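Long-range contacts in intracellular protein transport protein USO1 (Saccharomyces cerevisiae S288c, PDB 6LSU), which tethers vesicles and is required for protein transport from the endoplasmic reticulum to the Golgi complex, its globular head being the part described here: residues Ser110-Pro118 against Leu251-Asn262; Val606-Ser614 against Cys626-Val634. One frame throughout, in Å; residues are numbered along the deposited sequence.

Both contacts lie in the globular head, an elongated, largely helical chain of armadillo repeats, and they follow one another along the sequence, contact 1 closing before contact 2 opens. Their centres are 56 Å apart and their nearest atoms about 38 Å, so the two do not touch. Contact 1 is long-range, pinning the chain after helix 103-112 onto a helix of ARM 4 more than 130 residues later, and it uses charge, amides and a tyrosine ring. Contact 2 joins two successive helices, whose contacting segments lie in ARM 10, mainly through aliphatic side chains, with one phenylalanine ring. The centre of contact 1 is about 16 Å from the centre of the chain, that of contact 2 about 40 Å.

Contact 1 (Ser110-Pro118 against Leu251-Asn262); sequences SRLQNGKYP and LVVNDCLSLINN
The helix 251-264 of ARM 4 is met along one side by the end of helix 103-112 and the loop after it, with the side chains of Arg111 and Tyr117 reaching across and Asn262 reaching back to the backbone of Asn114. Arg111 forms a salt bridge with Asp255: NH2 lies 2.7 Å from OD1, whose syn lone pair it meets. NE is directed at OD2, probably a second bond, though that oxygen is uncertainly placed. The guanidinium and carboxylate planes are only 24° apart. The arginine chain is extended from CG to NE, which carries the charge to the helix, where Leu251 CD1 sits over one guanidinium face, 3.6 Å from CZ. The other methyl of Leu251, CD2, meets the Tyr117 ring at its edge, 3.6 Å from CD2 of the tyrosine. One face of that ring stacks on the amide of Asn254, the planes 21° apart, and Arg111 CB lies over the opposite face; Asn254 OD1 is itself bonded to Gln302. Farther along, Asn262 ND2 donates to Asn114 O at 2.7 Å. Asn114 ND2 in turn reaches back to Ser110 O at 2.7 Å, a nearly straight bond (176°) that ties the turn to the helix before it. Gly115 passes close to Ser258, with CA 3.4 Å from OG. Around the contact, helix 204-218 packs on Arg111, Tyr117 and Asp255, and helix 301-317 touches Pro118 and Asn254.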
loop_
_atom_site.group_PDB
_atom_site.type_symbol
_atom_site.label_atom_id
_atom_site.label_comp_id
_atom_site.label_asym_id
_atom_site.label_seq_id
_atom_site.Cartn_x
_atom_site.Cartn_y
_atom_site.Cartn_z
ATOM N N SER A 110 19.352 11.149 -4.118
ATOM C CA SER A 110 18.526 11.766 -3.044
ATOM C C SER A 110 17.075 11.336 -3.209
ATOM O O SER A 110 16.474 11.072 -2.196
ATOM C CB SER A 110 18.665 13.259 -2.978
ATOM O OG SER A 110 20.026 13.611 -2.717
ATOM N N ARG A 111 16.598 11.126 -4.451
ATOM C CA ARG A 111 15.236 10.557 -4.662
ATOM C C ARG A 111 15.181 9.062 -4.288
ATOM O O ARG A 111 14.389 8.728 -3.380
ATOM C CB ARG A 111 14.761 10.742 -6.088
ATOM C CG ARG A 111 14.675 12.201 -6.489
ATOM C CD ARG A 111 14.201 12.417 -7.901
ATOM N NE ARG A 111 13.749 13.793 -7.931
ATOM C CZ ARG A 111 14.300 14.738 -8.654
ATOM N NH1 ARG A 111 15.299 14.447 -9.465
ATOM N NH2 ARG A 111 13.836 15.968 -8.596
ATOM N N LEU A 112 15.923 8.184 -4.986
ATOM C CA LEU A 112 15.686 6.708 -4.882
ATOM C C LEU A 112 15.945 6.250 -3.444
ATOM O O LEU A 112 15.116 5.487 -2.915
ATOM C CB LEU A 112 16.564 5.941 -5.866
ATOM C CG LEU A 112 16.262 6.207 -7.325
ATOM C CD1 LEU A 112 17.087 5.311 -8.234
ATOM C CD2 LEU A 112 14.779 6.039 -7.620
ATOM N N GLN A 113 17.000 6.755 -2.814
ATOM C CA GLN A 113 17.409 6.360 -1.432
ATOM C C GLN A 113 16.354 6.791 -0.405
ATOM O O GLN A 113 16.390 6.262 0.732
ATOM C CB GLN A 113 18.779 6.942 -1.023
ATOM C CG GLN A 113 19.956 6.390 -1.825
ATOM C CD GLN A 113 21.292 6.786 -1.252
ATOM O OE1 GLN A 113 21.429 7.183 -0.088
ATOM N NE2 GLN A 113 22.312 6.693 -2.085
ATOM N N ASN A 114 15.507 7.769 -0.701
ATOM C CA ASN A 114 14.698 8.394 0.388
ATOM C C ASN A 114 13.220 8.529 0.017
ATOM O O ASN A 114 12.483 8.966 0.886
ATOM C CB ASN A 114 15.274 9.747 0.815
ATOM C CG ASN A 114 16.777 9.715 1.068
ATOM O OD1 ASN A 114 17.240 9.260 2.115
ATOM N ND2 ASN A 114 17.563 10.203 0.125
ATOM N N GLY A 115 12.795 8.131 -1.185
ATOM C CA GLY A 115 11.404 8.331 -1.635
ATOM C C GLY A 115 10.941 7.207 -2.536
ATOM O O GLY A 115 11.741 6.274 -2.757
ATOM N N LYS A 116 9.693 7.298 -3.011
ATOM C CA LYS A 116 9.039 6.346 -3.954
ATOM C C LYS A 116 8.739 7.150 -5.210
ATOM O O LYS A 116 7.988 8.145 -5.127
ATOM C CB LYS A 116 7.764 5.709 -3.373
ATOM C CG LYS A 116 7.933 4.947 -2.056
ATOM C CD LYS A 116 8.137 5.844 -0.840
ATOM C CE LYS A 116 8.801 5.168 0.346
ATOM N NZ LYS A 116 9.182 6.158 1.386
ATOM N N TYR A 117 9.385 6.788 -6.312
ATOM C CA TYR A 117 9.379 7.612 -7.543
ATOM C C TYR A 117 8.730 6.796 -8.660
ATOM O O TYR A 117 8.504 5.594 -8.471
ATOM C CB TYR A 117 10.786 8.191 -7.731
ATOM C CG TYR A 117 10.937 9.502 -7.002
ATOM C CD1 TYR A 117 11.176 9.529 -5.634
ATOM C CD2 TYR A 117 10.734 10.712 -7.667
ATOM C CE1 TYR A 117 11.249 10.730 -4.949
ATOM C CE2 TYR A 117 10.816 11.923 -6.994
ATOM C CZ TYR A 117 11.077 11.922 -5.627
ATOM O OH TYR A 117 11.194 13.043 -4.869
ATOM N N PRO A 118 8.322 7.428 -9.800
ATOM C CA PRO A 118 7.694 6.706 -10.905
ATOM C C PRO A 118 8.665 5.661 -11.461
ATOM O O PRO A 118 9.470 6.051 -12.331
ATOM C CB PRO A 118 7.432 7.746 -12.009
ATOM C CG PRO A 118 7.631 9.086 -11.342
ATOM C CD PRO A 118 8.540 8.847 -10.143
ATOM N N LEU A 251 8.271 16.263 -11.143
ATOM C CA LEU A 251 9.123 15.670 -10.095
ATOM C C LEU A 251 9.135 16.540 -8.826
ATOM O O LEU A 251 9.089 15.936 -7.710
ATOM C CB LEU A 251 10.524 15.467 -10.652
ATOM C CG LEU A 251 10.767 14.119 -11.280
ATOM C CD1 LEU A 251 12.270 14.007 -11.582
ATOM C CD2 LEU A 251 10.325 13.000 -10.372
ATOM N N VAL A 252 9.155 17.871 -8.966
ATOM C CA VAL A 252 9.277 18.772 -7.785
ATOM C C VAL A 252 8.121 18.482 -6.814
ATOM O O VAL A 252 8.392 18.370 -5.606
ATOM C CB VAL A 252 9.357 20.256 -8.177
ATOM C CG1 VAL A 252 9.413 21.142 -6.949
ATOM C CG2 VAL A 252 10.585 20.509 -9.026
ATOM N N VAL A 253 6.897 18.305 -7.326
ATOM C CA VAL A 253 5.725 17.907 -6.490
ATOM C C VAL A 253 5.941 16.528 -5.876
ATOM O O VAL A 253 5.614 16.371 -4.715
ATOM C CB VAL A 253 4.423 17.976 -7.291
ATOM C CG1 VAL A 253 3.271 17.389 -6.525
ATOM C CG2 VAL A 253 4.150 19.410 -7.666
ATOM N N ASN A 254 6.485 15.585 -6.637
ATOM C CA ASN A 254 6.830 14.226 -6.135
ATOM C C ASN A 254 7.824 14.381 -4.970
ATOM O O ASN A 254 7.606 13.784 -3.884
ATOM C CB ASN A 254 7.443 13.385 -7.248
ATOM C CG ASN A 254 7.275 11.903 -7.032
ATOM O OD1 ASN A 254 7.345 11.147 -7.971
ATOM N ND2 ASN A 254 7.030 11.476 -5.832
ATOM N N ASP A 255 8.857 15.204 -5.169
ATOM C CA ASP A 255 9.856 15.524 -4.101
ATOM C C ASP A 255 9.118 16.156 -2.908
ATOM O O ASP A 255 9.190 15.603 -1.820
ATOM C CB ASP A 255 10.994 16.386 -4.626
ATOM C CG ASP A 255 11.662 15.858 -5.907
ATOM O OD1 ASP A 255 12.121 16.692 -6.691
ATOM O OD2 ASP A 255 11.733 14.620 -6.129
ATOM N N CYS A 256 8.338 17.212 -3.129
ATOM C CA CYS A 256 7.597 17.898 -2.042
ATOM C C CYS A 256 6.770 16.878 -1.278
ATOM O O CYS A 256 6.991 16.785 -0.013
ATOM C CB CYS A 256 6.707 19.004 -2.581
ATOM S SG CYS A 256 7.663 20.447 -3.084
ATOM N N LEU A 257 5.952 16.081 -1.989
ATOM C CA LEU A 257 5.111 15.052 -1.321
ATOM C C LEU A 257 6.019 14.038 -0.596
ATOM O O LEU A 257 5.724 13.662 0.535
ATOM C CB LEU A 257 4.164 14.398 -2.340
ATOM C CG LEU A 257 3.154 15.348 -2.987
ATOM C CD1 LEU A 257 2.664 14.791 -4.306
ATOM C CD2 LEU A 257 2.010 15.634 -2.038
ATOM N N SER A 258 7.093 13.616 -1.241
ATOM C CA SER A 258 8.019 12.577 -0.731
ATOM C C SER A 258 8.643 13.090 0.575
ATOM O O SER A 258 8.815 12.313 1.546
ATOM C CB SER A 258 9.057 12.283 -1.745
ATOM O OG SER A 258 9.229 10.892 -1.851
ATOM N N LEU A 259 8.983 14.383 0.595
ATOM C CA LEU A 259 9.550 15.019 1.801
ATOM C C LEU A 259 8.454 15.118 2.881
ATOM O O LEU A 259 8.708 14.698 4.039
ATOM C CB LEU A 259 10.168 16.380 1.440
ATOM C CG LEU A 259 10.614 17.201 2.638
ATOM C CD1 LEU A 259 11.611 16.404 3.473
ATOM C CD2 LEU A 259 11.173 18.546 2.202
ATOM N N ILE A 260 7.245 15.570 2.543
ATOM C CA ILE A 260 6.135 15.546 3.540
ATOM C C ILE A 260 6.011 14.132 4.100
ATOM O O ILE A 260 5.750 14.004 5.309
ATOM C CB ILE A 260 4.808 16.034 2.947
ATOM C CG1 ILE A 260 4.881 17.455 2.433
ATOM C CG2 ILE A 260 3.697 15.907 3.994
ATOM C CD1 ILE A 260 3.501 17.992 1.982
ATOM N N ASN A 261 6.172 13.117 3.264
ATOM C CA ASN A 261 6.016 11.715 3.690
ATOM C C ASN A 261 7.104 11.392 4.711
ATOM O O ASN A 261 6.753 10.852 5.754
ATOM C CB ASN A 261 5.999 10.772 2.475
ATOM C CG ASN A 261 5.744 9.335 2.863
ATOM O OD1 ASN A 261 6.595 8.716 3.517
ATOM N ND2 ASN A 261 4.581 8.831 2.488
ATOM N N ASN A 262 8.364 11.686 4.416
ATOM C CA ASN A 262 9.515 11.327 5.282
ATOM C C ASN A 262 9.450 12.111 6.605
ATOM O O ASN A 262 9.947 11.577 7.628
ATOM C CB ASN A 262 10.853 11.584 4.588
ATOM C CG ASN A 262 11.183 10.598 3.487
ATOM O OD1 ASN A 262 10.762 9.445 3.505
ATOM N ND2 ASN A 262 11.975 11.032 2.535
HETATM O O HOH W 1 11.304 6.839 2.657
#

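Contact 2 (Val606-Ser614 against Cys626-Val634); sequences VIKSLLSFS and CLVTMLLGV
Aliphatic packing between Leu610 and Val628 lies where the backbones come nearest, their CA atoms 6.2 Å apart. Val628 places CG1 anti to its own backbone nitrogen (chi1 173°), and this methyl meets Leu610 CB at 3.6 Å and also lies against the Leu610 carbonyl oxygen. At the far end of its side chain, Leu610 CD1 touches Leu631 CD1 at 3.8 Å. Leu632 divides its two methyls: CD2 goes to Ile607 CG2 at 3.9 Å, and CD1 to Leu611, 4.0 Å from its CG. Both segments lie in ARM 10, and a short connection lets their helices, 604-614 and 622-637, run obliquely antiparallel, the segment axes approaching to 9.2 Å with 139° between their directions, as paired helices do in an armadillo repeat. The aromatic contribution is one ring: Phe613 crosses Val628 at about a right angle, with CD1 4.1 Å from Val628 CG2. Among the polar groups, Ser614 OG turns back to Leu611 O at 2.7 Å, while its CB faces Thr629 OG1, which is bonded to Lys625 O. Ser614 O is held by Arg666, and Leu632 O by Tyr650. Helix 647-658 also borders the pair, Phe653 resting on Ile607 and Leu611, while Leu631 reaches helices 559-568 and 577-590.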
loop_
_atom_site.group_PDB
_atom_site.type_symbol
_atom_site.label_atom_id
_atom_site.label_comp_id
_atom_site.label_asym_id
_atom_site.label_seq_id
_atom_site.Cartn_x
_atom_site.Cartn_y
_atom_site.Cartn_z
ATOM N N VAL A 606 -28.388 -35.245 1.110
ATOM C CA VAL A 606 -27.148 -34.446 0.920
ATOM C C VAL A 606 -25.985 -35.240 1.505
ATOM O O VAL A 606 -24.989 -35.427 0.773
ATOM C CB VAL A 606 -27.288 -33.026 1.509
ATOM C CG1 VAL A 606 -25.951 -32.420 1.936
ATOM C CG2 VAL A 606 -28.000 -32.103 0.518
ATOM N N ILE A 607 -26.094 -35.763 2.726
ATOM C CA ILE A 607 -24.943 -36.519 3.309
ATOM C C ILE A 607 -24.601 -37.669 2.360
ATOM O O ILE A 607 -23.385 -37.954 2.241
ATOM C CB ILE A 607 -25.195 -37.028 4.736
ATOM C CG1 ILE A 607 -25.338 -35.884 5.737
ATOM C CG2 ILE A 607 -24.075 -37.954 5.170
ATOM C CD1 ILE A 607 -26.492 -34.951 5.423
ATOM N N LYS A 608 -25.608 -38.281 1.702
ATOM C CA LYS A 608 -25.418 -39.433 0.775
ATOM C C LYS A 608 -24.599 -38.945 -0.417
ATOM O O LYS A 608 -23.502 -39.503 -0.631
ATOM C CB LYS A 608 -26.748 -40.101 0.391
ATOM C CG LYS A 608 -27.374 -40.931 1.513
ATOM C CD LYS A 608 -28.420 -41.929 1.064
ATOM C CE LYS A 608 -29.814 -41.355 0.947
ATOM N NZ LYS A 608 -30.722 -42.284 0.229
ATOM N N SER A 609 -25.054 -37.900 -1.121
ATOM C CA SER A 609 -24.267 -37.217 -2.210
ATOM C C SER A 609 -22.822 -36.904 -1.779
ATOM O O SER A 609 -21.852 -37.170 -2.536
ATOM C CB SER A 609 -24.945 -35.976 -2.605
ATOM O OG SER A 609 -26.191 -36.279 -3.212
ATOM N N LEU A 610 -22.626 -36.320 -0.606
ATOM C CA LEU A 610 -21.258 -35.933 -0.202
ATOM C C LEU A 610 -20.408 -37.193 -0.014
ATOM O O LEU A 610 -19.293 -37.244 -0.573
ATOM C CB LEU A 610 -21.324 -35.053 1.047
ATOM C CG LEU A 610 -22.076 -33.734 0.867
ATOM C CD1 LEU A 610 -22.114 -32.981 2.165
ATOM C CD2 LEU A 610 -21.483 -32.875 -0.229
ATOM N N LEU A 611 -20.923 -38.195 0.698
ATOM C CA LEU A 611 -20.228 -39.499 0.857
ATOM C C LEU A 611 -19.955 -40.126 -0.518
ATOM O O LEU A 611 -18.808 -40.541 -0.783
ATOM C CB LEU A 611 -21.085 -40.404 1.726
ATOM C CG LEU A 611 -20.712 -40.390 3.201
ATOM C CD1 LEU A 611 -21.677 -41.265 3.965
ATOM C CD2 LEU A 611 -19.284 -40.868 3.410
ATOM N N SER A 612 -20.946 -40.177 -1.393
ATOM C CA SER A 612 -20.746 -40.721 -2.757
ATOM C C SER A 612 -19.589 -39.949 -3.407
ATOM O O SER A 612 -18.655 -40.588 -3.980
ATOM C CB SER A 612 -22.009 -40.654 -3.587
ATOM O OG SER A 612 -23.122 -41.236 -2.904
ATOM N N PHE A 613 -19.652 -38.622 -3.362
ATOM C CA PHE A 613 -18.671 -37.762 -4.073
ATOM C C PHE A 613 -17.272 -38.080 -3.537
ATOM O O PHE A 613 -16.381 -38.262 -4.357
ATOM C CB PHE A 613 -18.992 -36.264 -3.967
ATOM C CG PHE A 613 -17.990 -35.457 -4.751
ATOM C CD1 PHE A 613 -16.717 -35.241 -4.246
ATOM C CD2 PHE A 613 -18.278 -34.988 -6.024
ATOM C CE1 PHE A 613 -15.754 -34.583 -4.997
ATOM C CE2 PHE A 613 -17.310 -34.314 -6.764
ATOM C CZ PHE A 613 -16.049 -34.139 -6.253
ATOM N N SER A 614 -17.106 -38.173 -2.219
ATOM C CA SER A 614 -15.799 -38.441 -1.562
ATOM C C SER A 614 -15.057 -39.624 -2.201
ATOM O O SER A 614 -13.834 -39.682 -2.031
ATOM C CB SER A 614 -15.981 -38.662 -0.089
ATOM O OG SER A 614 -16.352 -40.000 0.175
ATOM N N CYS A 626 -11.065 -33.877 0.135
ATOM C CA CYS A 626 -10.736 -33.696 1.583
ATOM C C CYS A 626 -11.731 -32.698 2.231
ATOM O O CYS A 626 -12.099 -32.872 3.425
ATOM C CB CYS A 626 -9.287 -33.259 1.781
ATOM S SG CYS A 626 -8.028 -34.410 1.117
ATOM N N LEU A 627 -12.200 -31.684 1.485
ATOM C CA LEU A 627 -13.092 -30.643 2.056
ATOM C C LEU A 627 -14.468 -31.237 2.322
ATOM O O LEU A 627 -15.021 -30.980 3.473
ATOM C CB LEU A 627 -13.170 -29.426 1.127
ATOM C CG LEU A 627 -11.982 -28.470 1.243
ATOM C CD1 LEU A 627 -12.164 -27.271 0.310
ATOM C CD2 LEU A 627 -11.808 -28.033 2.689
ATOM N N VAL A 628 -15.000 -31.988 1.341
ATOM C CA VAL A 628 -16.215 -32.831 1.528
ATOM C C VAL A 628 -16.001 -33.719 2.756
ATOM O O VAL A 628 -16.879 -33.784 3.565
ATOM C CB VAL A 628 -16.586 -33.689 0.306
ATOM C CG1 VAL A 628 -17.725 -34.629 0.673
ATOM C CG2 VAL A 628 -17.003 -32.836 -0.878
ATOM N N THR A 629 -14.883 -34.414 2.853
ATOM C CA THR A 629 -14.619 -35.360 3.975
ATOM C C THR A 629 -14.648 -34.544 5.261
ATOM O O THR A 629 -15.285 -34.972 6.227
ATOM C CB THR A 629 -13.275 -36.074 3.817
ATOM O OG1 THR A 629 -13.254 -36.660 2.515
ATOM C CG2 THR A 629 -12.993 -37.066 4.929
ATOM N N MET A 630 -13.967 -33.396 5.260
ATOM C CA MET A 630 -13.846 -32.507 6.450
ATOM C C MET A 630 -15.247 -32.035 6.907
ATOM O O MET A 630 -15.567 -32.018 8.144
ATOM C CB MET A 630 -13.001 -31.294 6.102
ATOM C CG MET A 630 -12.395 -30.678 7.333
ATOM S SD MET A 630 -11.584 -29.121 6.964
ATOM C CE MET A 630 -10.312 -29.701 5.837
ATOM N N LEU A 631 -16.088 -31.662 5.935
ATOM C CA LEU A 631 -17.463 -31.222 6.233
ATOM C C LEU A 631 -18.135 -32.277 7.112
ATOM O O LEU A 631 -18.774 -31.891 8.169
ATOM C CB LEU A 631 -18.201 -31.033 4.910
ATOM C CG LEU A 631 -19.234 -29.918 4.893
ATOM C CD1 LEU A 631 -20.260 -30.124 3.768
ATOM C CD2 LEU A 631 -19.945 -29.837 6.247
ATOM N N LEU A 632 -18.062 -33.549 6.693
ATOM C CA LEU A 632 -18.800 -34.655 7.353
ATOM C C LEU A 632 -18.223 -34.905 8.749
ATOM O O LEU A 632 -19.019 -35.046 9.715
ATOM C CB LEU A 632 -18.700 -35.911 6.473
ATOM C CG LEU A 632 -19.411 -35.780 5.133
ATOM C CD1 LEU A 632 -19.073 -36.944 4.233
ATOM C CD2 LEU A 632 -20.924 -35.665 5.332
ATOM N N GLY A 633 -16.908 -34.969 8.840
ATOM C CA GLY A 633 -16.194 -35.022 10.127
ATOM C C GLY A 633 -16.652 -33.925 11.059
ATOM O O GLY A 633 -17.093 -34.255 12.166
ATOM N N VAL A 634 -16.584 -32.666 10.613
ATOM C CA VAL A 634 -16.881 -31.486 11.475
ATOM C C VAL A 634 -18.345 -31.624 11.888
ATOM O O VAL A 634 -18.622 -31.474 13.078
ATOM C CB VAL A 634 -16.539 -30.138 10.784
ATOM C CG1 VAL A 634 -17.223 -28.940 11.449
ATOM C CG2 VAL A 634 -15.035 -29.916 10.725
#